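Local structure of DyP2 (Amycolatopsis sp. ATCC 39116, 4G2C) at residues E198-N206 and R376-H384; L250-P258 and V265-F273. The protein probably oxidises dyes and lignin-related compounds with peroxide as a haem-containing, multifunctional dye peroxidase that also carries a bound manganese ion. All coordinates share one frame; numbering follows the deposited sequence.

Contact 1. Residues E198-N206 and R376-H384. With ACT (acetate ion), chain X; ACT (acetate ion), chain O.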
ATOM      1  N   GLU A 198      16.300  10.671  -1.028  1.00 29.29           N
ATOM      2  CA  GLU A 198      15.550  10.698   0.222  1.00 29.32           C
ATOM      3  C   GLU A 198      14.115  11.151  -0.033  1.00 28.91           C
ATOM      4  O   GLU A 198      13.863  11.898  -0.969  1.00 28.57           O
ATOM      5  CB  GLU A 198      16.231  11.636   1.221  1.00 26.52           C
ATOM      6  CG  GLU A 198      15.441  11.887   2.495  1.00 31.29           C
ATOM      7  CD  GLU A 198      16.267  12.561   3.599  1.00 36.40           C
ATOM      8  OE1 GLU A 198      17.462  12.862   3.375  1.00 34.77           O
ATOM      9  OE2 GLU A 198      15.710  12.796   4.693  1.00 33.37           O
ATOM     10  N   GLU A 199      13.174  10.680   0.785  1.00 24.16           N
ATOM     11  CA  GLU A 199      11.796  11.171   0.738  1.00 27.66           C
ATOM     12  C   GLU A 199      11.303  11.337   2.173  1.00 23.68           C
ATOM     13  O   GLU A 199      11.819  10.698   3.092  1.00 28.24           O
ATOM     14  CB  GLU A 199      10.861  10.200  -0.018  1.00 28.33           C
ATOM     15  CG  GLU A 199      11.307   9.797  -1.432  1.00 26.01           C
ATOM     16  CD  GLU A 199      11.041  10.866  -2.485  1.00 28.00           C
ATOM     17  OE1 GLU A 199      10.373  11.873  -2.162  1.00 26.58           O
ATOM     18  OE2 GLU A 199      11.506  10.697  -3.643  1.00 29.76           O
ATOM     19  N   SER A 200      10.305  12.189   2.365  1.00 23.93           N
ATOM     20  CA  SER A 200       9.691  12.342   3.679  1.00 27.01           C
ATOM     21  C   SER A 200       8.188  12.095   3.578  1.00 30.57           C
ATOM     22  O   SER A 200       7.504  12.653   2.715  1.00 23.41           O
ATOM     23  CB  SER A 200       9.974  13.731   4.267  1.00 30.20           C
ATOM     24  OG  SER A 200      11.369  14.043   4.197  1.00 39.23           O
ATOM     25  N   GLY A 201       7.685  11.234   4.456  1.00 29.83           N
ATOM     26  CA  GLY A 201       6.266  10.972   4.529  1.00 25.10           C
ATOM     27  C   GLY A 201       5.639  11.751   5.674  1.00 25.91           C
ATOM     28  O   GLY A 201       6.207  11.874   6.759  1.00 23.95           O
ATOM     29  N   LEU A 202       4.456  12.286   5.426  1.00 23.23           N
ATOM     30  CA  LEU A 202       3.722  13.018   6.448  1.00 28.58           C
ATOM     31  C   LEU A 202       2.291  12.515   6.411  1.00 28.32           C
ATOM     32  O   LEU A 202       1.594  12.679   5.398  1.00 22.89           O
ATOM     33  CB  LEU A 202       3.767  14.523   6.169  1.00 26.52           C
ATOM     34  CG  LEU A 202       2.941  15.397   7.114  1.00 36.86           C
ATOM     35  CD1 LEU A 202       3.589  15.469   8.500  1.00 37.23           C
ATOM     36  CD2 LEU A 202       2.699  16.795   6.522  1.00 39.45           C
ATOM     37  N   GLY A 203       1.873  11.861   7.491  1.00 25.88           N
ATOM     38  CA  GLY A 203       0.536  11.295   7.555  1.00 25.97           C
ATOM     39  C   GLY A 203      -0.559  12.342   7.612  1.00 30.11           C
ATOM     40  O   GLY A 203      -0.396  13.379   8.249  1.00 33.28           O
ATOM     41  N   LEU A 204      -1.678  12.077   6.941  1.00 30.82           N
ATOM     42  CA  LEU A 204      -2.839  12.965   6.989  1.00 27.61           C
ATOM     43  C   LEU A 204      -4.019  12.286   7.669  1.00 27.24           C
ATOM     44  O   LEU A 204      -4.257  11.092   7.485  1.00 27.40           O
ATOM     45  CB  LEU A 204      -3.296  13.339   5.580  1.00 28.12           C
ATOM     46  CG  LEU A 204      -2.345  13.926   4.543  1.00 30.00           C
ATOM     47  CD1 LEU A 204      -3.084  14.018   3.199  1.00 23.06           C
ATOM     48  CD2 LEU A 204      -1.848  15.288   4.992  1.00 31.66           C
ATOM     49  N   ALA A 205      -4.781  13.051   8.428  1.00 25.02           N
ATOM     50  CA  ALA A 205      -5.972  12.517   9.077  1.00 28.79           C
ATOM     51  C   ALA A 205      -7.165  13.452   8.894  1.00 25.55           C
ATOM     52  O   ALA A 205      -6.993  14.664   8.728  1.00 25.57           O
ATOM     53  CB  ALA A 205      -5.709  12.281  10.574  1.00 25.90           C
ATOM     54  N   ASN A 206      -8.370  12.891   8.918  1.00 25.41           N
ATOM     55  CA  ASN A 206      -9.576  13.716   8.953  1.00 27.85           C
ATOM     56  C   ASN A 206     -10.087  13.946  10.392  1.00 29.84           C
ATOM     57  O   ASN A 206      -9.486  13.467  11.375  1.00 24.48           O
ATOM     58  CB  ASN A 206     -10.682  13.173   8.015  1.00 24.56           C
ATOM     59  CG  ASN A 206     -11.264  11.837   8.475  1.00 24.52           C
ATOM     60  OD1 ASN A 206     -11.073  11.412   9.616  1.00 30.89           O
ATOM     61  ND2 ASN A 206     -11.966  11.165   7.572  1.00 20.23           N
ATOM     62  N   ARG A 376       1.399  -0.434   3.045  1.00 21.86           N
ATOM     63  CA  ARG A 376       2.049   0.285   4.138  1.00 24.39           C
ATOM     64  C   ARG A 376       2.505   1.665   3.687  1.00 24.44           C
ATOM     65  O   ARG A 376       3.545   2.149   4.133  1.00 24.51           O
ATOM     66  CB  ARG A 376       3.276  -0.499   4.617  1.00 22.22           C
ATOM     67  CG  ARG A 376       2.981  -1.934   5.026  1.00 20.51           C
ATOM     68  CD  ARG A 376       2.323  -1.982   6.400  1.00 18.37           C
ATOM     69  NE  ARG A 376       2.159  -3.358   6.853  1.00 23.66           N
ATOM     70  CZ  ARG A 376       1.007  -4.026   6.837  1.00 25.50           C
ATOM     71  NH1 ARG A 376      -0.100  -3.431   6.402  1.00 20.21           N
ATOM     72  NH2 ARG A 376       0.960  -5.286   7.264  1.00 21.53           N
ATOM     73  N   GLY A 377       1.736   2.294   2.798  1.00 27.56           N
ATOM     74  CA  GLY A 377       2.124   3.559   2.202  1.00 20.64           C
ATOM     75  C   GLY A 377       2.029   4.737   3.151  1.00 28.03           C
ATOM     76  O   GLY A 377       1.456   4.637   4.234  1.00 23.67           O
ATOM     77  N   GLN A 378       2.617   5.860   2.756  1.00 24.62           N
ATOM     78  CA  GLN A 378       2.445   7.095   3.510  1.00 27.91           C
ATOM     79  C   GLN A 378       2.383   8.253   2.532  1.00 25.90           C
ATOM     80  O   GLN A 378       3.089   8.248   1.513  1.00 23.38           O
ATOM     81  CB  GLN A 378       3.570   7.285   4.535  1.00 24.95           C
ATOM     82  CG  GLN A 378       3.398   8.474   5.488  1.00 25.12           C
ATOM     83  CD  GLN A 378       2.057   8.497   6.193  1.00 23.88           C
ATOM     84  OE1 GLN A 378       1.038   8.825   5.590  1.00 26.35           O
ATOM     85  NE2 GLN A 378       2.049   8.153   7.476  1.00 25.18           N
ATOM     86  N   THR A 379       1.503   9.216   2.810  1.00 19.79           N
ATOM     87  CA  THR A 379       1.417  10.416   1.972  1.00 22.73           C
ATOM     88  C   THR A 379       2.673  11.293   2.054  1.00 21.88           C
ATOM     89  O   THR A 379       3.406  11.277   3.047  1.00 23.32           O
ATOM     90  CB  THR A 379       0.201  11.282   2.352  1.00 23.86           C
ATOM     91  OG1 THR A 379       0.112  11.393   3.782  1.00 22.23           O
ATOM     92  CG2 THR A 379      -1.082  10.661   1.811  1.00 21.64           C
ATOM     93  N   TYR A 380       2.913  12.072   1.014  1.00 25.88           N
ATOM     94  CA  TYR A 380       3.973  13.065   1.081  1.00 25.81           C
ATOM     95  C   TYR A 380       3.512  14.427   0.579  1.00 26.36           C
ATOM     96  O   TYR A 380       2.538  14.536  -0.172  1.00 24.34           O
ATOM     97  CB  TYR A 380       5.184  12.609   0.278  1.00 20.72           C
ATOM     98  CG  TYR A 380       4.995  12.686  -1.216  1.00 22.98           C
ATOM     99  CD1 TYR A 380       5.306  13.852  -1.915  1.00 26.69           C
ATOM    100  CD2 TYR A 380       4.514  11.593  -1.939  1.00 23.01           C
ATOM    101  CE1 TYR A 380       5.145  13.926  -3.298  1.00 26.28           C
ATOM    102  CE2 TYR A 380       4.354  11.657  -3.319  1.00 22.97           C
ATOM    103  CZ  TYR A 380       4.672  12.828  -3.991  1.00 25.25           C
ATOM    104  OH  TYR A 380       4.519  12.910  -5.360  1.00 25.93           O
ATOM    105  N   GLY A 381       4.242  15.460   0.985  1.00 27.54           N
ATOM    106  CA  GLY A 381       3.960  16.812   0.553  1.00 30.33           C
ATOM    107  C   GLY A 381       3.272  17.635   1.633  1.00 36.17           C
ATOM    108  O   GLY A 381       2.634  17.100   2.541  1.00 32.91           O
ATOM    109  N   ARG A 382       3.411  18.951   1.546  1.00 37.12           N
ATOM    110  CA  ARG A 382       2.677  19.823   2.450  1.00 38.87           C
ATOM    111  C   ARG A 382       1.733  20.680   1.633  1.00 32.77           C
ATOM    112  O   ARG A 382       2.044  21.066   0.510  1.00 37.11           O
ATOM    113  CB  ARG A 382       3.622  20.690   3.284  1.00 39.74           C
ATOM    114  CG  ARG A 382       4.448  19.916   4.312  1.00 45.10           C
ATOM    115  CD  ARG A 382       5.174  20.871   5.254  1.00 49.91           C
ATOM    116  NE  ARG A 382       5.705  20.208   6.444  1.00 51.64           N
ATOM    117  CZ  ARG A 382       5.003  19.988   7.555  1.00 54.81           C
ATOM    118  NH1 ARG A 382       3.726  20.367   7.631  1.00 49.28           N
ATOM    119  NH2 ARG A 382       5.573  19.381   8.592  1.00 46.75           N
ATOM    120  N   ARG A 383       0.562  20.948   2.184  1.00 31.95           N
ATOM    121  CA  ARG A 383      -0.388  21.823   1.519  1.00 34.06           C
ATOM    122  C   ARG A 383      -0.985  22.786   2.531  1.00 34.47           C
ATOM    123  O   ARG A 383      -0.828  22.605   3.742  1.00 33.82           O
ATOM    124  CB  ARG A 383      -1.486  21.003   0.863  1.00 33.82           C
ATOM    125  CG  ARG A 383      -2.165  20.062   1.822  1.00 29.44           C
ATOM    126  CD  ARG A 383      -2.836  18.955   1.050  1.00 30.88           C
ATOM    127  NE  ARG A 383      -4.066  19.385   0.390  1.00 31.07           N
ATOM    128  CZ  ARG A 383      -4.866  18.546  -0.258  1.00 33.30           C
ATOM    129  NH1 ARG A 383      -4.527  17.257  -0.340  1.00 21.18           N
ATOM    130  NH2 ARG A 383      -5.981  18.986  -0.833  1.00 25.74           N
ATOM    131  N   HIS A 384      -1.673  23.807   2.035  1.00 34.94           N
ATOM    132  CA  HIS A 384      -2.217  24.834   2.911  1.00 34.27           C
ATOM    133  C   HIS A 384      -3.740  24.773   2.977  1.00 40.59           C
ATOM    134  O   HIS A 384      -4.381  25.619   3.597  1.00 40.56           O
ATOM    135  CB  HIS A 384      -1.720  26.208   2.461  1.00 39.28           C
ATOM    136  CG  HIS A 384      -0.233  26.272   2.285  1.00 39.87           C
ATOM    137  ND1 HIS A 384       0.649  26.133   3.338  1.00 36.68           N
ATOM    138  CD2 HIS A 384       0.531  26.428   1.176  1.00 37.04           C
ATOM    139  CE1 HIS A 384       1.889  26.209   2.888  1.00 35.01           C
ATOM    140  NE2 HIS A 384       1.846  26.394   1.579  1.00 36.52           N
TER
HETATM  141  C   ACT X 522      -2.245  -4.515   9.629  1.00 37.13           C
HETATM  142  O   ACT X 522      -1.362  -3.628   9.650  1.00 35.06           O
HETATM  143  OXT ACT X 522      -2.034  -5.495   8.866  1.00 38.49           O
HETATM  144  CH3 ACT X 522      -3.482  -4.403  10.474  1.00 36.99           C
HETATM  145  C   ACT O 513      -1.877   2.969   2.661  1.00 36.98           C
HETATM  146  O   ACT O 513      -2.004   2.037   3.496  1.00 35.35           O
HETATM  147  OXT ACT O 513      -1.355   2.689   1.550  1.00 39.10           O
HETATM  148  CH3 ACT O 513      -2.323   4.363   2.986  1.00 37.98           C
HETATM  149  O   HOH W   1       6.427  15.314   3.146  1.00 35.39           O
HETATM  150  O   HOH W   2       1.510  14.470   2.964  1.00 28.53           O
HETATM  151  O   HOH W   3      -2.021   9.875   5.166  1.00 24.03           O
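One face of the Q378 amide lies over G203, whose CA stands 3.2 Å from OE1, while T379 N reaches OE1 at its edge, on a lone pair in the carbonyl plane. The R382 guanidinium offers a face to L202 CD2, which sits 3.9 Å above the plane, nearer its border than its middle. These groups join two sheets of the DyP peroxidase fold: residues 198-202 of strand 193-205, in the dimeric alpha+beta barrel domain, cross residues 378-380 of strand 374-380 at 110°. L202 N donates to T379 O at 2.8 Å. T379 answers with its hydroxyl, OG1 set between its own N and carbonyl carbon (chi1 44°), in a short bond to L202 O of 2.5 Å. A side chain on G201 would run into Q378 CG; its CA also makes a CA-H...O contact with T379 O. Q378 NE2 is spent on R64 O; an alanine in place of this glutamine would probably leave that carbonyl and T379 N without their mates and uncover G203. Three waters bridge the segments: one links S200 O to G381 N, another L202 O to G381 O. The third takes the L204 N-H at 2.8 Å and donates to T379 OG1.

Contact 2. Residues L250-P258 and V265-F273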
ATOM      1  N   LEU A 250       0.106 -16.638   6.386  1.00 23.13           N
ATOM      2  CA  LEU A 250       1.466 -16.110   6.387  1.00 24.23           C
ATOM      3  C   LEU A 250       2.147 -16.179   5.020  1.00 25.29           C
ATOM      4  O   LEU A 250       2.925 -15.286   4.665  1.00 26.62           O
ATOM      5  CB  LEU A 250       2.327 -16.825   7.426  1.00 25.56           C
ATOM      6  CG  LEU A 250       1.889 -16.668   8.881  1.00 25.62           C
ATOM      7  CD1 LEU A 250       2.902 -17.346   9.812  1.00 25.92           C
ATOM      8  CD2 LEU A 250       1.738 -15.197   9.225  1.00 25.62           C
ATOM      9  N   GLU A 251       1.864 -17.220   4.247  1.00 21.95           N
ATOM     10  CA  GLU A 251       2.470 -17.336   2.915  1.00 24.50           C
ATOM     11  C   GLU A 251       2.086 -16.179   1.981  1.00 21.83           C
ATOM     12  O   GLU A 251       2.658 -16.029   0.906  1.00 23.18           O
ATOM     13  CB  GLU A 251       2.096 -18.665   2.255  1.00 22.58           C
ATOM     14  CG  GLU A 251       0.620 -18.748   1.873  1.00 28.27           C
ATOM     15  CD  GLU A 251       0.193 -20.157   1.483  1.00 33.54           C
ATOM     16  OE1 GLU A 251       1.078 -20.998   1.220  1.00 37.95           O
ATOM     17  OE2 GLU A 251      -1.023 -20.425   1.447  1.00 33.34           O
ATOM     18  N   GLN A 252       1.095 -15.385   2.357  1.00 22.45           N
ATOM     19  CA  GLN A 252       0.698 -14.262   1.499  1.00 22.77           C
ATOM     20  C   GLN A 252       1.600 -13.024   1.687  1.00 23.32           C
ATOM     21  O   GLN A 252       1.376 -11.992   1.075  1.00 20.43           O
ATOM     22  CB  GLN A 252      -0.778 -13.894   1.697  1.00 18.25           C
ATOM     23  CG  GLN A 252      -1.356 -13.089   0.524  1.00 26.71           C
ATOM     24  CD  GLN A 252      -2.839 -13.336   0.298  1.00 27.39           C
ATOM     25  OE1 GLN A 252      -3.346 -14.429   0.557  1.00 31.40           O
ATOM     26  NE2 GLN A 252      -3.543 -12.317  -0.176  1.00 27.00           N
ATOM     27  N   VAL A 253       2.619 -13.134   2.536  1.00 21.78           N
ATOM     28  CA  VAL A 253       3.510 -12.009   2.776  1.00 19.33           C
ATOM     29  C   VAL A 253       4.927 -12.472   3.095  1.00 21.87           C
ATOM     30  O   VAL A 253       5.888 -11.848   2.669  1.00 21.72           O
ATOM     31  CB  VAL A 253       2.961 -11.073   3.891  1.00 23.87           C
ATOM     32  CG1 VAL A 253       2.921 -11.787   5.240  1.00 17.64           C
ATOM     33  CG2 VAL A 253       3.778  -9.798   3.973  1.00 21.30           C
ATOM     34  N   LEU A 254       5.062 -13.579   3.822  1.00 21.41           N
ATOM     35  CA  LEU A 254       6.382 -14.027   4.245  1.00 20.47           C
ATOM     36  C   LEU A 254       7.058 -14.942   3.230  1.00 25.99           C
ATOM     37  O   LEU A 254       6.405 -15.749   2.553  1.00 25.55           O
ATOM     38  CB  LEU A 254       6.316 -14.734   5.588  1.00 19.77           C
ATOM     39  CG  LEU A 254       5.822 -13.918   6.778  1.00 22.73           C
ATOM     40  CD1 LEU A 254       5.858 -14.772   8.054  1.00 24.12           C
ATOM     41  CD2 LEU A 254       6.666 -12.656   6.951  1.00 15.99           C
ATOM     42  N   VAL A 255       8.377 -14.812   3.164  1.00 23.82           N
ATOM     43  CA  VAL A 255       9.231 -15.581   2.269  1.00 26.12           C
ATOM     44  C   VAL A 255      10.446 -16.023   3.090  1.00 26.81           C
ATOM     45  O   VAL A 255      11.012 -15.224   3.838  1.00 25.36           O
ATOM     46  CB  VAL A 255       9.744 -14.687   1.108  1.00 24.38           C
ATOM     47  CG1 VAL A 255      10.559 -15.480   0.138  1.00 21.92           C
ATOM     48  CG2 VAL A 255       8.573 -13.982   0.386  1.00 25.72           C
ATOM     49  N   PRO A 256      10.842 -17.298   2.968  1.00 24.27           N
ATOM     50  CA  PRO A 256      12.077 -17.740   3.622  1.00 24.62           C
ATOM     51  C   PRO A 256      13.225 -16.852   3.163  1.00 26.22           C
ATOM     52  O   PRO A 256      13.308 -16.540   1.979  1.00 27.41           O
ATOM     53  CB  PRO A 256      12.262 -19.169   3.101  1.00 31.26           C
ATOM     54  CG  PRO A 256      10.842 -19.625   2.704  1.00 29.39           C
ATOM     55  CD  PRO A 256      10.129 -18.388   2.272  1.00 23.78           C
ATOM     56  N   ASP A 257      14.075 -16.427   4.094  1.00 25.75           N
ATOM     57  CA  ASP A 257      15.214 -15.577   3.774  1.00 26.40           C
ATOM     58  C   ASP A 257      16.384 -16.439   3.287  1.00 29.21           C
ATOM     59  O   ASP A 257      17.066 -17.081   4.081  1.00 28.16           O
ATOM     60  CB  ASP A 257      15.613 -14.780   5.012  1.00 27.32           C
ATOM     61  CG  ASP A 257      16.677 -13.753   4.721  1.00 26.40           C
ATOM     62  OD1 ASP A 257      17.139 -13.701   3.559  1.00 25.67           O
ATOM     63  OD2 ASP A 257      17.055 -13.010   5.655  1.00 23.62           O
ATOM     64  N   PRO A 258      16.622 -16.465   1.968  1.00 30.95           N
ATOM     65  CA  PRO A 258      17.508 -17.508   1.419  1.00 30.59           C
ATOM     66  C   PRO A 258      18.963 -17.469   1.910  1.00 29.92           C
ATOM     67  O   PRO A 258      19.586 -18.528   2.047  1.00 32.37           O
ATOM     68  CB  PRO A 258      17.414 -17.305  -0.106  1.00 33.81           C
ATOM     69  CG  PRO A 258      16.864 -15.930  -0.297  1.00 31.27           C
ATOM     70  CD  PRO A 258      16.044 -15.597   0.928  1.00 30.28           C
ATOM     71  N   VAL A 265      13.342 -20.709   9.681  1.00 31.58           N
ATOM     72  CA  VAL A 265      12.827 -19.849  10.748  1.00 31.99           C
ATOM     73  C   VAL A 265      13.150 -18.375  10.516  1.00 30.64           C
ATOM     74  O   VAL A 265      12.661 -17.487  11.229  1.00 30.90           O
ATOM     75  CB  VAL A 265      13.370 -20.259  12.143  1.00 37.04           C
ATOM     76  CG1 VAL A 265      13.041 -21.720  12.440  1.00 38.72           C
ATOM     77  CG2 VAL A 265      14.874 -19.999  12.245  1.00 29.51           C
ATOM     78  N   HIS A 266      13.983 -18.121   9.520  1.00 32.39           N
ATOM     79  CA  HIS A 266      14.392 -16.771   9.195  1.00 30.96           C
ATOM     80  C   HIS A 266      13.686 -16.295   7.934  1.00 29.94           C
ATOM     81  O   HIS A 266      13.930 -16.811   6.841  1.00 29.01           O
ATOM     82  CB  HIS A 266      15.901 -16.734   9.049  1.00 25.53           C
ATOM     83  CG  HIS A 266      16.616 -17.049  10.323  1.00 32.29           C
ATOM     84  ND1 HIS A 266      17.895 -17.560  10.357  1.00 32.34           N
ATOM     85  CD2 HIS A 266      16.224 -16.928  11.615  1.00 28.31           C
ATOM     86  CE1 HIS A 266      18.259 -17.740  11.615  1.00 33.53           C
ATOM     87  NE2 HIS A 266      17.263 -17.362  12.398  1.00 31.30           N
ATOM     88  N   PHE A 267      12.807 -15.309   8.101  1.00 29.20           N
ATOM     89  CA  PHE A 267      11.899 -14.898   7.030  1.00 27.42           C
ATOM     90  C   PHE A 267      11.997 -13.429   6.641  1.00 25.85           C
ATOM     91  O   PHE A 267      12.307 -12.569   7.465  1.00 22.08           O
ATOM     92  CB  PHE A 267      10.449 -15.222   7.413  1.00 23.26           C
ATOM     93  CG  PHE A 267      10.119 -16.683   7.330  1.00 27.98           C
ATOM     94  CD1 PHE A 267      10.486 -17.549   8.356  1.00 27.23           C
ATOM     95  CD2 PHE A 267       9.449 -17.193   6.222  1.00 26.87           C
ATOM     96  CE1 PHE A 267      10.185 -18.902   8.288  1.00 31.47           C
ATOM     97  CE2 PHE A 267       9.149 -18.545   6.137  1.00 28.74           C
ATOM     98  CZ  PHE A 267       9.515 -19.405   7.175  1.00 31.19           C
ATOM     99  N   GLY A 268      11.690 -13.149   5.376  1.00 24.51           N
ATOM    100  CA  GLY A 268      11.606 -11.780   4.903  1.00 26.66           C
ATOM    101  C   GLY A 268      10.387 -11.547   4.024  1.00 24.24           C
ATOM    102  O   GLY A 268       9.483 -12.384   3.958  1.00 22.94           O
ATOM    103  N   SER A 269      10.362 -10.396   3.357  1.00 21.15           N
ATOM    104  CA  SER A 269       9.291 -10.079   2.441  1.00 21.93           C
ATOM    105  C   SER A 269       9.773  -9.114   1.351  1.00 21.04           C
ATOM    106  O   SER A 269      10.617  -8.260   1.607  1.00 20.65           O
ATOM    107  CB  SER A 269       8.108  -9.484   3.222  1.00 20.40           C
ATOM    108  OG  SER A 269       6.966  -9.370   2.397  1.00 23.70           O
ATOM    109  N   TYR A 270       9.234  -9.268   0.140  1.00 22.32           N
ATOM    110  CA  TYR A 270       9.433  -8.313  -0.954  1.00 20.36           C
ATOM    111  C   TYR A 270       8.661  -7.000  -0.738  1.00 23.52           C
ATOM    112  O   TYR A 270       7.529  -6.982  -0.198  1.00 19.37           O
ATOM    113  CB  TYR A 270       9.036  -8.926  -2.303  1.00 16.92           C
ATOM    114  CG  TYR A 270       9.862 -10.113  -2.681  1.00 19.87           C
ATOM    115  CD1 TYR A 270      11.141  -9.955  -3.223  1.00 23.94           C
ATOM    116  CD2 TYR A 270       9.383 -11.403  -2.484  1.00 20.77           C
ATOM    117  CE1 TYR A 270      11.909 -11.057  -3.566  1.00 22.27           C
ATOM    118  CE2 TYR A 270      10.133 -12.500  -2.825  1.00 19.60           C
ATOM    119  CZ  TYR A 270      11.396 -12.326  -3.358  1.00 23.47           C
ATOM    120  OH  TYR A 270      12.150 -13.429  -3.694  1.00 26.59           O
ATOM    121  N   PHE A 271       9.281  -5.908  -1.176  1.00 20.04           N
ATOM    122  CA  PHE A 271       8.823  -4.561  -0.832  1.00 22.24           C
ATOM    123  C   PHE A 271       8.749  -3.715  -2.084  1.00 21.27           C
ATOM    124  O   PHE A 271       9.739  -3.588  -2.805  1.00 19.98           O
ATOM    125  CB  PHE A 271       9.802  -3.947   0.175  1.00 21.96           C
ATOM    126  CG  PHE A 271       9.420  -2.576   0.675  1.00 23.68           C
ATOM    127  CD1 PHE A 271       8.325  -2.402   1.509  1.00 21.92           C
ATOM    128  CD2 PHE A 271      10.195  -1.465   0.350  1.00 22.10           C
ATOM    129  CE1 PHE A 271       7.996  -1.149   1.977  1.00 22.91           C
ATOM    130  CE2 PHE A 271       9.879  -0.211   0.822  1.00 21.65           C
ATOM    131  CZ  PHE A 271       8.780  -0.046   1.634  1.00 24.25           C
ATOM    132  N   VAL A 272       7.567  -3.169  -2.361  1.00 25.46           N
ATOM    133  CA  VAL A 272       7.379  -2.251  -3.486  1.00 24.00           C
ATOM    134  C   VAL A 272       7.430  -0.840  -2.954  1.00 21.60           C
ATOM    135  O   VAL A 272       6.698  -0.519  -2.025  1.00 24.07           O
ATOM    136  CB  VAL A 272       5.987  -2.400  -4.148  1.00 26.33           C
ATOM    137  CG1 VAL A 272       5.952  -1.657  -5.490  1.00 23.54           C
ATOM    138  CG2 VAL A 272       5.615  -3.850  -4.324  1.00 24.32           C
ATOM    139  N   PHE A 273       8.296  -0.005  -3.524  1.00 25.89           N
ATOM    140  CA  PHE A 273       8.247   1.442  -3.283  1.00 24.82           C
ATOM    141  C   PHE A 273       7.980   2.167  -4.600  1.00 24.80           C
ATOM    142  O   PHE A 273       8.718   1.984  -5.571  1.00 22.05           O
ATOM    143  CB  PHE A 273       9.551   1.963  -2.652  1.00 25.76           C
ATOM    144  CG  PHE A 273       9.487   3.415  -2.262  1.00 24.15           C
ATOM    145  CD1 PHE A 273       9.547   4.408  -3.228  1.00 30.91           C
ATOM    146  CD2 PHE A 273       9.330   3.789  -0.936  1.00 28.56           C
ATOM    147  CE1 PHE A 273       9.460   5.754  -2.878  1.00 25.87           C
ATOM    148  CE2 PHE A 273       9.246   5.129  -0.577  1.00 26.97           C
ATOM    149  CZ  PHE A 273       9.313   6.109  -1.552  1.00 27.23           C
TER
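S269 holds OG opposite its own N across the CA-CB bond (chi1 -170°), and this swings the hydroxyl onto V253 O, 2.7 Å away. With chi1 at -74°, F267 lays its ring beside the backbone of V255 and P256. S269 and F267 lie on the long strand of a beta hairpin, in which the short strand 255-256 runs antiparallel to strand 267-278. V255 and G268 form a hydrogen-bonded pair: G268 N gives V255 O a nearly straight bond of 2.7 Å (171° at the hydrogen), and V255 N returns one to G268 O at 2.8 Å. P256, which has no N-H to give, falls next to F267 in a non-hydrogen-bonded pair, and beyond it D257 N donates to H266 O. Where the backbone pairing gives way toward the 3-10 turn at 250-252, the S269 hydroxyl takes over and satisfies V253 O.

L254, V255 and P256 approach the F267 ring at a slant. CD2 lies 4.0 Å from L254 CB, and CE2 is equally far from P256 CG; M50 of helix 45-53 packs against both L254 and F267. Away from F267, the V255 and Y270 side chains cross at about a right angle, V255 CG2 meeting Y270 CE2 at 3.9 Å, and F483 touches V255 and meets the Y270 ring edge-to-face. The polar ends are held outside the hairpin, Y270 OH by D134 N and D257 OD2 by S486 OG. D257 CB, meanwhile, rests 3.2 Å from H266 O, the same oxygen that accepts from D257 N.

Both contacts reach the same sheet: strand 402-409 stands between strand 374-380 of contact 1 and strand 267-278 of contact 2. They lie on opposite sides of the chain's centre, with their own centres about 26 Å apart, yet they meet where E199 CG packs 4.2 Å from F273 CZ. Contact 1 is the more exposed, a crossing between two sheets that leans on waters, hydroxyl and amide groups, with the T379 side chain about 8 Å from the haem. Contact 2 is buried and local, a hairpin within one sheet, held by regular backbone pairing and by apolar contacts of F267 and Y270.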